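Local coordinates for protein glutamate--LysW ligase ArgX (Sulfolobus tokodaii, PDB 3VPB) that probably joins glutamate to the C-terminal glutamate of the carrier protein LysW at the expense of ATP, a step in arginine biosynthesis, at residues E168-I180 with L186-E198. Residues are numbered along the deposited sequence; the frame is centred on the assembly and turned at random.
Sequences EYIQYKGRDIRCI and LLGCYARNIPPNE. With ADP (adenosine-5'-diphosphate), chain L; GLU (glutamic acid), chain M; SO4 (sulfate ion), chain P.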
ATOM      1  N   GLU B 168     -10.837  17.938  19.287  1.00 13.18           N
ATOM      2  CA  GLU B 168     -10.365  19.220  19.808  1.00 14.34           C
ATOM      3  C   GLU B 168      -8.877  19.135  20.110  1.00 14.58           C
ATOM      4  O   GLU B 168      -8.367  18.088  20.513  1.00 14.85           O
ATOM      5  CB  GLU B 168     -11.142  19.619  21.067  1.00 14.61           C
ATOM      6  CG  GLU B 168     -11.029  18.637  22.189  1.00 16.27           C
ATOM      7  CD  GLU B 168     -11.695  19.132  23.471  1.00 20.55           C
ATOM      8  OE1 GLU B 168     -11.593  20.355  23.778  1.00 22.85           O
ATOM      9  OE2 GLU B 168     -12.305  18.293  24.179  1.00 17.83           O
ATOM     10  N   TYR B 169      -8.190  20.251  19.907  1.00 15.22           N
ATOM     11  CA  TYR B 169      -6.776  20.337  20.204  1.00 15.65           C
ATOM     12  C   TYR B 169      -6.614  20.787  21.655  1.00 15.76           C
ATOM     13  O   TYR B 169      -7.128  21.836  22.034  1.00 16.21           O
ATOM     14  CB  TYR B 169      -6.137  21.330  19.232  1.00 16.23           C
ATOM     15  CG  TYR B 169      -4.664  21.526  19.453  1.00 18.30           C
ATOM     16  CD1 TYR B 169      -3.780  20.447  19.430  1.00 19.40           C
ATOM     17  CD2 TYR B 169      -4.154  22.796  19.686  1.00 24.91           C
ATOM     18  CE1 TYR B 169      -2.412  20.633  19.640  1.00 21.48           C
ATOM     19  CE2 TYR B 169      -2.786  23.001  19.880  1.00 25.55           C
ATOM     20  CZ  TYR B 169      -1.935  21.922  19.853  1.00 23.62           C
ATOM     21  OH  TYR B 169      -0.596  22.141  20.061  1.00 27.41           O
ATOM     22  N   ILE B 170      -5.945  19.964  22.472  1.00 14.61           N
ATOM     23  CA  ILE B 170      -5.838  20.242  23.897  1.00 15.62           C
ATOM     24  C   ILE B 170      -4.367  20.314  24.236  1.00 15.44           C
ATOM     25  O   ILE B 170      -3.675  19.283  24.325  1.00 16.52           O
ATOM     26  CB  ILE B 170      -6.538  19.144  24.784  1.00 15.56           C
ATOM     27  CG1 ILE B 170      -7.951  18.849  24.280  1.00 16.39           C
ATOM     28  CG2 ILE B 170      -6.601  19.591  26.246  1.00 16.46           C
ATOM     29  CD1 ILE B 170      -8.661  17.697  25.026  1.00 16.78           C
ATOM     30  N   GLN B 171      -3.872  21.539  24.403  1.00 15.38           N
ATOM     31  CA  GLN B 171      -2.487  21.714  24.809  1.00 15.26           C
ATOM     32  C   GLN B 171      -2.248  23.158  25.195  1.00 15.46           C
ATOM     33  O   GLN B 171      -2.359  24.076  24.354  1.00 15.48           O
ATOM     34  CB  GLN B 171      -1.511  21.341  23.669  1.00 15.04           C
ATOM     35  CG  GLN B 171      -0.040  21.469  24.067  1.00 16.24           C
ATOM     36  CD  GLN B 171       0.320  20.575  25.208  1.00 16.78           C
ATOM     37  OE1 GLN B 171       0.645  21.043  26.295  1.00 16.99           O
ATOM     38  NE2 GLN B 171       0.239  19.268  24.989  1.00 17.64           N
ATOM     39  N   TYR B 172      -1.870  23.363  26.451  1.00 15.48           N
ATOM     40  CA  TYR B 172      -1.491  24.698  26.880  1.00 14.47           C
ATOM     41  C   TYR B 172      -0.322  24.680  27.839  1.00 14.88           C
ATOM     42  O   TYR B 172       0.084  25.724  28.351  1.00 14.29           O
ATOM     43  CB  TYR B 172      -2.691  25.462  27.422  1.00 15.27           C
ATOM     44  CG  TYR B 172      -3.104  25.091  28.823  1.00 15.29           C
ATOM     45  CD1 TYR B 172      -3.688  23.861  29.093  1.00 17.78           C
ATOM     46  CD2 TYR B 172      -2.923  25.987  29.879  1.00 17.20           C
ATOM     47  CE1 TYR B 172      -4.086  23.526  30.382  1.00 18.35           C
ATOM     48  CE2 TYR B 172      -3.327  25.660  31.193  1.00 16.24           C
ATOM     49  CZ  TYR B 172      -3.887  24.425  31.428  1.00 19.61           C
ATOM     50  OH  TYR B 172      -4.284  24.074  32.702  1.00 20.98           O
ATOM     51  N   LYS B 173       0.222  23.488  28.087  1.00 15.84           N
ATOM     52  CA  LYS B 173       1.340  23.336  29.036  1.00 16.26           C
ATOM     53  C   LYS B 173       2.675  22.914  28.432  1.00 17.68           C
ATOM     54  O   LYS B 173       3.720  23.021  29.101  1.00 19.21           O
ATOM     55  CB  LYS B 173       0.949  22.384  30.172  1.00 16.53           C
ATOM     56  CG  LYS B 173      -0.138  22.957  31.066  1.00 16.81           C
ATOM     57  CD  LYS B 173      -0.410  21.983  32.155  1.00 20.82           C
ATOM     58  CE  LYS B 173      -1.331  22.548  33.199  1.00 21.88           C
ATOM     59  NZ  LYS B 173      -1.140  21.675  34.374  1.00 27.29           N
ATOM     60  N   GLY B 174       2.649  22.449  27.179  1.00 16.90           N
ATOM     61  CA  GLY B 174       3.850  22.050  26.486  1.00 17.03           C
ATOM     62  C   GLY B 174       4.288  20.640  26.840  1.00 16.66           C
ATOM     63  O   GLY B 174       5.465  20.328  26.806  1.00 16.10           O
ATOM     64  N   ARG B 175       3.326  19.798  27.200  1.00 16.16           N
ATOM     65  CA  ARG B 175       3.639  18.420  27.599  1.00 17.69           C
ATOM     66  C   ARG B 175       2.372  17.589  27.561  1.00 16.84           C
ATOM     67  O   ARG B 175       1.277  18.122  27.491  1.00 18.11           O
ATOM     68  CB  ARG B 175       4.175  18.383  29.037  1.00 17.55           C
ATOM     69  CG  ARG B 175       3.036  18.662  30.026  1.00 18.42           C
ATOM     70  CD  ARG B 175       3.502  19.058  31.356  1.00 20.81           C
ATOM     71  NE  ARG B 175       2.393  19.069  32.331  1.00 22.35           N
ATOM     72  CZ  ARG B 175       2.579  19.260  33.627  1.00 24.38           C
ATOM     73  NH1 ARG B 175       3.821  19.424  34.065  1.00 25.77           N
ATOM     74  NH2 ARG B 175       1.554  19.271  34.490  1.00 23.23           N
ATOM     75  N   ASP B 176       2.525  16.273  27.626  1.00 17.31           N
ATOM     76  CA  ASP B 176       1.414  15.455  28.064  1.00 17.35           C
ATOM     77  C   ASP B 176       1.859  14.573  29.229  1.00 17.21           C
ATOM     78  O   ASP B 176       3.020  14.633  29.650  1.00 18.14           O
ATOM     79  CB  ASP B 176       0.727  14.721  26.901  1.00 17.61           C
ATOM     80  CG  ASP B 176       1.532  13.559  26.353  1.00 19.40           C
ATOM     81  OD1 ASP B 176       0.964  12.854  25.490  1.00 19.55           O
ATOM     82  OD2 ASP B 176       2.698  13.330  26.793  1.00 21.90           O
ATOM     83  N   ILE B 177       0.932  13.822  29.804  1.00 16.03           N
ATOM     84  CA  ILE B 177       1.260  12.995  30.940  1.00 15.08           C
ATOM     85  C   ILE B 177       1.183  11.528  30.529  1.00 15.16           C
ATOM     86  O   ILE B 177       0.249  11.115  29.856  1.00 15.51           O
ATOM     87  CB  ILE B 177       0.330  13.301  32.105  1.00 15.30           C
ATOM     88  CG1 ILE B 177       0.526  14.768  32.551  1.00 16.94           C
ATOM     89  CG2 ILE B 177       0.582  12.350  33.280  1.00 16.55           C
ATOM     90  CD1 ILE B 177      -0.609  15.257  33.516  1.00 20.10           C
ATOM     91  N   ARG B 178       2.207  10.772  30.897  1.00 14.85           N
ATOM     92  CA  ARG B 178       2.250   9.345  30.641  1.00 15.43           C
ATOM     93  C   ARG B 178       2.283   8.637  32.004  1.00 15.72           C
ATOM     94  O   ARG B 178       3.147   8.925  32.828  1.00 15.75           O
ATOM     95  CB  ARG B 178       3.494   9.047  29.794  1.00 16.19           C
ATOM     96  CG  ARG B 178       3.973   7.595  29.805  1.00 17.13           C
ATOM     97  CD  ARG B 178       2.869   6.616  29.429  1.00 21.03           C
ATOM     98  NE  ARG B 178       2.460   6.668  28.032  1.00 24.15           N
ATOM     99  CZ  ARG B 178       3.114   6.060  27.033  1.00 23.60           C
ATOM    100  NH1 ARG B 178       4.225   5.365  27.266  1.00 19.84           N
ATOM    101  NH2 ARG B 178       2.655   6.147  25.788  1.00 20.39           N
ATOM    102  N   CYS B 179       1.327   7.742  32.230  1.00 15.92           N
ATOM    103  CA  CYS B 179       1.302   6.871  33.415  1.00 16.73           C
ATOM    104  C   CYS B 179       1.394   5.406  32.993  1.00 17.31           C
ATOM    105  O   CYS B 179       1.127   5.063  31.818  1.00 16.86           O
ATOM    106  CB  CYS B 179       0.008   7.105  34.190  1.00 17.57           C
ATOM    107  SG  CYS B 179      -0.229   8.870  34.572  1.00 24.20           S
ATOM    108  N   ILE B 180       1.750   4.551  33.950  1.00 16.43           N
ATOM    109  CA  ILE B 180       1.795   3.115  33.745  1.00 16.05           C
ATOM    110  C   ILE B 180       1.027   2.493  34.907  1.00 16.41           C
ATOM    111  O   ILE B 180       1.129   2.962  36.045  1.00 16.64           O
ATOM    112  CB  ILE B 180       3.233   2.576  33.730  1.00 15.45           C
ATOM    113  CG1 ILE B 180       3.943   3.036  32.442  1.00 16.06           C
ATOM    114  CG2 ILE B 180       3.236   1.009  33.803  1.00 17.18           C
ATOM    115  CD1 ILE B 180       5.364   2.499  32.217  1.00 18.61           C
ATOM    116  N   LEU B 186      -2.066   2.040  39.881  1.00 23.14           N
ATOM    117  CA  LEU B 186      -1.106   3.012  39.366  1.00 22.65           C
ATOM    118  C   LEU B 186       0.335   2.724  39.802  1.00 22.88           C
ATOM    119  O   LEU B 186       0.620   2.577  41.001  1.00 22.25           O
ATOM    120  CB  LEU B 186      -1.513   4.436  39.792  1.00 22.68           C
ATOM    121  CG  LEU B 186      -0.534   5.520  39.311  1.00 22.75           C
ATOM    122  CD1 LEU B 186      -0.548   5.681  37.778  1.00 23.34           C
ATOM    123  CD2 LEU B 186      -0.825   6.847  40.006  1.00 24.28           C
ATOM    124  N   LEU B 187       1.253   2.657  38.833  1.00 21.31           N
ATOM    125  CA  LEU B 187       2.670   2.510  39.141  1.00 21.44           C
ATOM    126  C   LEU B 187       3.346   3.883  39.268  1.00 21.81           C
ATOM    127  O   LEU B 187       4.162   4.127  40.178  1.00 20.85           O
ATOM    128  CB  LEU B 187       3.374   1.652  38.074  1.00 22.20           C
ATOM    129  CG  LEU B 187       4.866   1.391  38.257  1.00 21.10           C
ATOM    130  CD1 LEU B 187       5.121   0.430  39.452  1.00 22.34           C
ATOM    131  CD2 LEU B 187       5.509   0.865  36.987  1.00 22.68           C
ATOM    132  N   GLY B 188       3.000   4.795  38.360  1.00 21.13           N
ATOM    133  CA  GLY B 188       3.595   6.117  38.399  1.00 21.15           C
ATOM    134  C   GLY B 188       3.230   6.885  37.145  1.00 21.20           C
ATOM    135  O   GLY B 188       2.636   6.319  36.217  1.00 19.99           O
ATOM    136  N   CYS B 189       3.606   8.164  37.139  1.00 21.43           N
ATOM    137  CA  CYS B 189       3.329   9.080  36.027  1.00 21.11           C
ATOM    138  C   CYS B 189       4.510   9.993  35.835  1.00 20.28           C
ATOM    139  O   CYS B 189       5.282  10.261  36.770  1.00 19.69           O
ATOM    140  CB  CYS B 189       2.091   9.956  36.301  1.00 21.78           C
ATOM    141  SG  CYS B 189       0.515   9.135  36.523  1.00 26.47           S
ATOM    142  N   TYR B 190       4.660  10.502  34.621  1.00 18.32           N
ATOM    143  CA  TYR B 190       5.641  11.528  34.390  1.00 18.00           C
ATOM    144  C   TYR B 190       5.157  12.413  33.236  1.00 17.78           C
ATOM    145  O   TYR B 190       4.135  12.109  32.592  1.00 18.29           O
ATOM    146  CB  TYR B 190       7.042  10.938  34.166  1.00 18.24           C
ATOM    147  CG  TYR B 190       7.266  10.382  32.795  1.00 18.10           C
ATOM    148  CD1 TYR B 190       6.760   9.142  32.447  1.00 17.41           C
ATOM    149  CD2 TYR B 190       7.983  11.107  31.839  1.00 18.51           C
ATOM    150  CE1 TYR B 190       6.960   8.624  31.183  1.00 16.62           C
ATOM    151  CE2 TYR B 190       8.191  10.603  30.599  1.00 20.15           C
ATOM    152  CZ  TYR B 190       7.671   9.357  30.276  1.00 20.48           C
ATOM    153  OH  TYR B 190       7.855   8.857  29.023  1.00 21.10           O
ATOM    154  N   ALA B 191       5.877  13.503  32.993  1.00 17.36           N
ATOM    155  CA  ALA B 191       5.556  14.421  31.916  1.00 16.70           C
ATOM    156  C   ALA B 191       6.492  14.210  30.734  1.00 16.24           C
ATOM    157  O   ALA B 191       7.699  14.121  30.919  1.00 16.49           O
ATOM    158  CB  ALA B 191       5.692  15.870  32.413  1.00 16.34           C
ATOM    159  N   ARG B 192       5.931  14.154  29.530  1.00 15.69           N
ATOM    160  CA  ARG B 192       6.728  14.160  28.292  1.00 15.52           C
ATOM    161  C   ARG B 192       6.644  15.564  27.725  1.00 15.71           C
ATOM    162  O   ARG B 192       5.560  15.981  27.267  1.00 14.92           O
ATOM    163  CB  ARG B 192       6.144  13.172  27.284  1.00 15.41           C
ATOM    164  CG  ARG B 192       6.271  11.724  27.690  1.00 16.67           C
ATOM    165  CD  ARG B 192       5.655  10.800  26.658  1.00 17.27           C
ATOM    166  NE  ARG B 192       4.202  10.968  26.599  1.00 17.55           N
ATOM    167  CZ  ARG B 192       3.370  10.138  25.964  1.00 22.08           C
ATOM    168  NH1 ARG B 192       2.061  10.377  25.978  1.00 21.87           N
ATOM    169  NH2 ARG B 192       3.835   9.064  25.319  1.00 20.43           N
ATOM    170  N   ASN B 193       7.764  16.290  27.757  1.00 15.88           N
ATOM    171  CA  ASN B 193       7.785  17.696  27.329  1.00 17.02           C
ATOM    172  C   ASN B 193       8.078  17.812  25.860  1.00 17.07           C
ATOM    173  O   ASN B 193       9.043  17.237  25.372  1.00 17.75           O
ATOM    174  CB  ASN B 193       8.794  18.493  28.158  1.00 18.06           C
ATOM    175  CG  ASN B 193       8.414  18.520  29.626  1.00 19.87           C
ATOM    176  OD1 ASN B 193       7.559  19.306  30.033  1.00 22.45           O
ATOM    177  ND2 ASN B 193       9.006  17.618  30.419  1.00 21.21           N
ATOM    178  N   ILE B 194       7.230  18.560  25.160  1.00 18.04           N
ATOM    179  CA  ILE B 194       7.301  18.750  23.709  1.00 17.59           C
ATOM    180  C   ILE B 194       8.567  19.520  23.292  1.00 19.02           C
ATOM    181  O   ILE B 194       8.835  20.600  23.821  1.00 19.44           O
ATOM    182  CB  ILE B 194       5.995  19.453  23.176  1.00 17.98           C
ATOM    183  CG1 ILE B 194       4.786  18.582  23.524  1.00 17.41           C
ATOM    184  CG2 ILE B 194       6.113  19.722  21.682  1.00 17.68           C
ATOM    185  CD1 ILE B 194       3.398  19.282  23.523  1.00 20.63           C
ATOM    186  N   PRO B 195       9.337  18.964  22.343  1.00 19.04           N
ATOM    187  CA  PRO B 195      10.570  19.633  21.937  1.00 20.25           C
ATOM    188  C   PRO B 195      10.292  20.737  20.908  1.00 20.84           C
ATOM    189  O   PRO B 195       9.195  20.787  20.337  1.00 19.71           O
ATOM    190  CB  PRO B 195      11.392  18.492  21.328  1.00 20.11           C
ATOM    191  CG  PRO B 195      10.340  17.584  20.696  1.00 20.15           C
ATOM    192  CD  PRO B 195       9.176  17.645  21.694  1.00 18.92           C
ATOM    193  N   PRO B 196      11.257  21.653  20.705  1.00 21.96           N
ATOM    194  CA  PRO B 196      11.145  22.635  19.614  1.00 22.63           C
ATOM    195  C   PRO B 196      10.806  21.977  18.280  1.00 22.93           C
ATOM    196  O   PRO B 196      11.305  20.882  17.993  1.00 23.56           O
ATOM    197  CB  PRO B 196      12.551  23.237  19.553  1.00 22.80           C
ATOM    198  CG  PRO B 196      13.062  23.114  20.912  1.00 22.91           C
ATOM    199  CD  PRO B 196      12.459  21.889  21.532  1.00 21.79           C
ATOM    200  N   ASN B 197       9.971  22.649  17.477  1.00 23.08           N
ATOM    201  CA  ASN B 197       9.575  22.170  16.139  1.00 23.62           C
ATOM    202  C   ASN B 197       8.669  20.951  16.143  1.00 23.66           C
ATOM    203  O   ASN B 197       8.570  20.240  15.123  1.00 24.61           O
ATOM    204  CB  ASN B 197      10.803  21.893  15.265  1.00 24.40           C
ATOM    205  CG  ASN B 197      11.614  23.125  15.012  1.00 26.91           C
ATOM    206  OD1 ASN B 197      11.073  24.171  14.625  1.00 26.44           O
ATOM    207  ND2 ASN B 197      12.928  23.026  15.249  1.00 29.26           N
ATOM    208  N   GLU B 198       8.028  20.695  17.287  1.00 21.89           N
ATOM    209  CA  GLU B 198       7.084  19.593  17.410  1.00 21.12           C
ATOM    210  C   GLU B 198       5.784  20.069  18.019  1.00 20.57           C
ATOM    211  O   GLU B 198       5.746  21.072  18.752  1.00 20.83           O
ATOM    212  CB  GLU B 198       7.639  18.476  18.302  1.00 21.17           C
ATOM    213  CG  GLU B 198       8.141  17.237  17.608  1.00 20.33           C
ATOM    214  CD  GLU B 198       7.154  16.606  16.589  1.00 19.59           C
ATOM    215  OE1 GLU B 198       7.638  15.951  15.625  1.00 20.37           O
ATOM    216  OE2 GLU B 198       5.927  16.768  16.735  1.00 20.57           O
TER
HETATM  217  PB  ADP L 500       0.140   7.849  19.528  1.00 15.62           P
HETATM  218  O1B ADP L 500      -0.505   6.543  19.802  1.00 17.75           O
HETATM  219  O2B ADP L 500       1.115   8.346  20.582  1.00 18.00           O
HETATM  220  O3B ADP L 500       0.686   8.027  18.140  1.00 15.24           O
HETATM  221  PA  ADP L 500      -1.479  10.026  20.571  1.00 17.66           P
HETATM  222  O1A ADP L 500      -2.978  10.226  20.371  1.00 17.86           O
HETATM  223  O2A ADP L 500      -0.864   9.724  21.920  1.00 16.09           O
HETATM  224  O3A ADP L 500      -1.087   8.896  19.496  1.00 18.44           O
HETATM  225  O5' ADP L 500      -0.789  11.350  19.978  1.00 17.37           O
HETATM  226  C5' ADP L 500       0.618  11.589  20.000  1.00 15.60           C
HETATM  227  C4' ADP L 500       0.892  12.984  20.529  1.00 14.35           C
HETATM  228  O4' ADP L 500       0.131  13.926  19.764  1.00 16.02           O
HETATM  229  C3' ADP L 500       0.394  13.128  21.970  1.00 16.64           C
HETATM  230  O3' ADP L 500       1.424  12.784  22.905  1.00 17.50           O
HETATM  231  C2' ADP L 500       0.043  14.594  22.056  1.00 17.85           C
HETATM  232  O2' ADP L 500       1.221  15.378  22.290  1.00 19.01           O
HETATM  233  C1' ADP L 500      -0.431  14.893  20.659  1.00 15.54           C
HETATM  234  N9  ADP L 500      -1.901  14.800  20.576  1.00 13.90           N
HETATM  235  C8  ADP L 500      -2.645  13.762  20.115  1.00 12.45           C
HETATM  236  N7  ADP L 500      -3.941  14.100  20.159  1.00 13.28           N
HETATM  237  C5  ADP L 500      -4.027  15.356  20.642  1.00 12.49           C
HETATM  238  C6  ADP L 500      -5.103  16.299  20.967  1.00 11.34           C
HETATM  239  N6  ADP L 500      -6.385  15.959  20.732  1.00 13.62           N
HETATM  240  N1  ADP L 500      -4.762  17.542  21.421  1.00 14.72           N
HETATM  241  C2  ADP L 500      -3.492  17.906  21.637  1.00 12.00           C
HETATM  242  N3  ADP L 500      -2.460  17.060  21.389  1.00 14.50           N
HETATM  243  C4  ADP L 500      -2.687  15.807  20.911  1.00 12.76           C
HETATM  244  N   GLU M 501       6.068   5.201  23.191  1.00 19.83           N
HETATM  245  CA  GLU M 501       6.307   6.207  24.260  1.00 19.65           C
HETATM  246  C   GLU M 501       6.758   7.509  23.635  1.00 19.61           C
HETATM  247  O   GLU M 501       6.490   8.571  24.229  1.00 19.16           O
HETATM  248  CB  GLU M 501       7.371   5.711  25.252  1.00 20.02           C
HETATM  249  CG  GLU M 501       7.500   6.575  26.494  1.00 20.59           C
HETATM  250  CD  GLU M 501       8.555   6.069  27.477  1.00 21.55           C
HETATM  251  OE1 GLU M 501       9.627   5.590  27.027  1.00 20.23           O
HETATM  252  OE2 GLU M 501       8.294   6.175  28.708  1.00 21.35           O
HETATM  253  OXT GLU M 501       7.409   7.528  22.565  1.00 20.14           O
HETATM  254  S   SO4 P 504       2.781   6.073  22.302  1.00 19.72           S
HETATM  255  O1  SO4 P 504       1.881   5.419  21.344  1.00 20.98           O
HETATM  256  O2  SO4 P 504       4.011   6.414  21.611  1.00 19.84           O
HETATM  257  O3  SO4 P 504       2.201   7.264  22.963  1.00 18.12           O
HETATM  258  O4  SO4 P 504       3.162   5.093  23.318  1.00 17.67           O
HETATM  259  O   HOH W   1       6.450  21.872  29.382  1.00 38.32           O
HETATM  260  O   HOH W   2       7.382  21.993  25.686  1.00 34.84           O
HETATM  261  O   HOH W   3       6.539  19.564  32.487  1.00 34.80           O
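The antiparallel hairpin of strands 175-182 and 185-193 in the ATP-grasp domain illustrates how one sheet face can serve nucleotide and substrate together, for Asp176, Arg178, Tyr190 and Arg192 all project from it. Asp176 and Arg192 form a salt bridge with carboxylate and guanidinium planes only 18° apart: Arg192 NE meets the syn lone pair of Asp176 OD2 at 2.8 Å, and NH1 reaches OD1 more weakly. Asp176 OD1 also accepts a hydrogen bond from ADP O3', 2.6 Å away, while Arg192 NH2 binds O of the substrate glutamate at 2.9 Å. Arg192 NH2 lies over one face of the Arg178 guanidinium; sulfate and Asp237 probably offset the paired positive charge. Tyr190 OH donates to the glutamate OE2, and its CE1 lies 3.4 Å from Arg178 CG. Just before strand 175-182 begins, Gln171, bent at chi2 (61°), turns its amide back to the backbone: OE1 accepts from N of Lys173, Gly174 and Arg175, and NE2 donates to Arg175 O and touches Ile194 CD1 at 3.5 Å. A leucine here would probably leave those three N-H groups without their shared acceptor and the turn less firmly held. On the other face, the Cys179 SG-Cys189 SG disulfide ties a non-hydrogen-bonded pair at 2.1 Å.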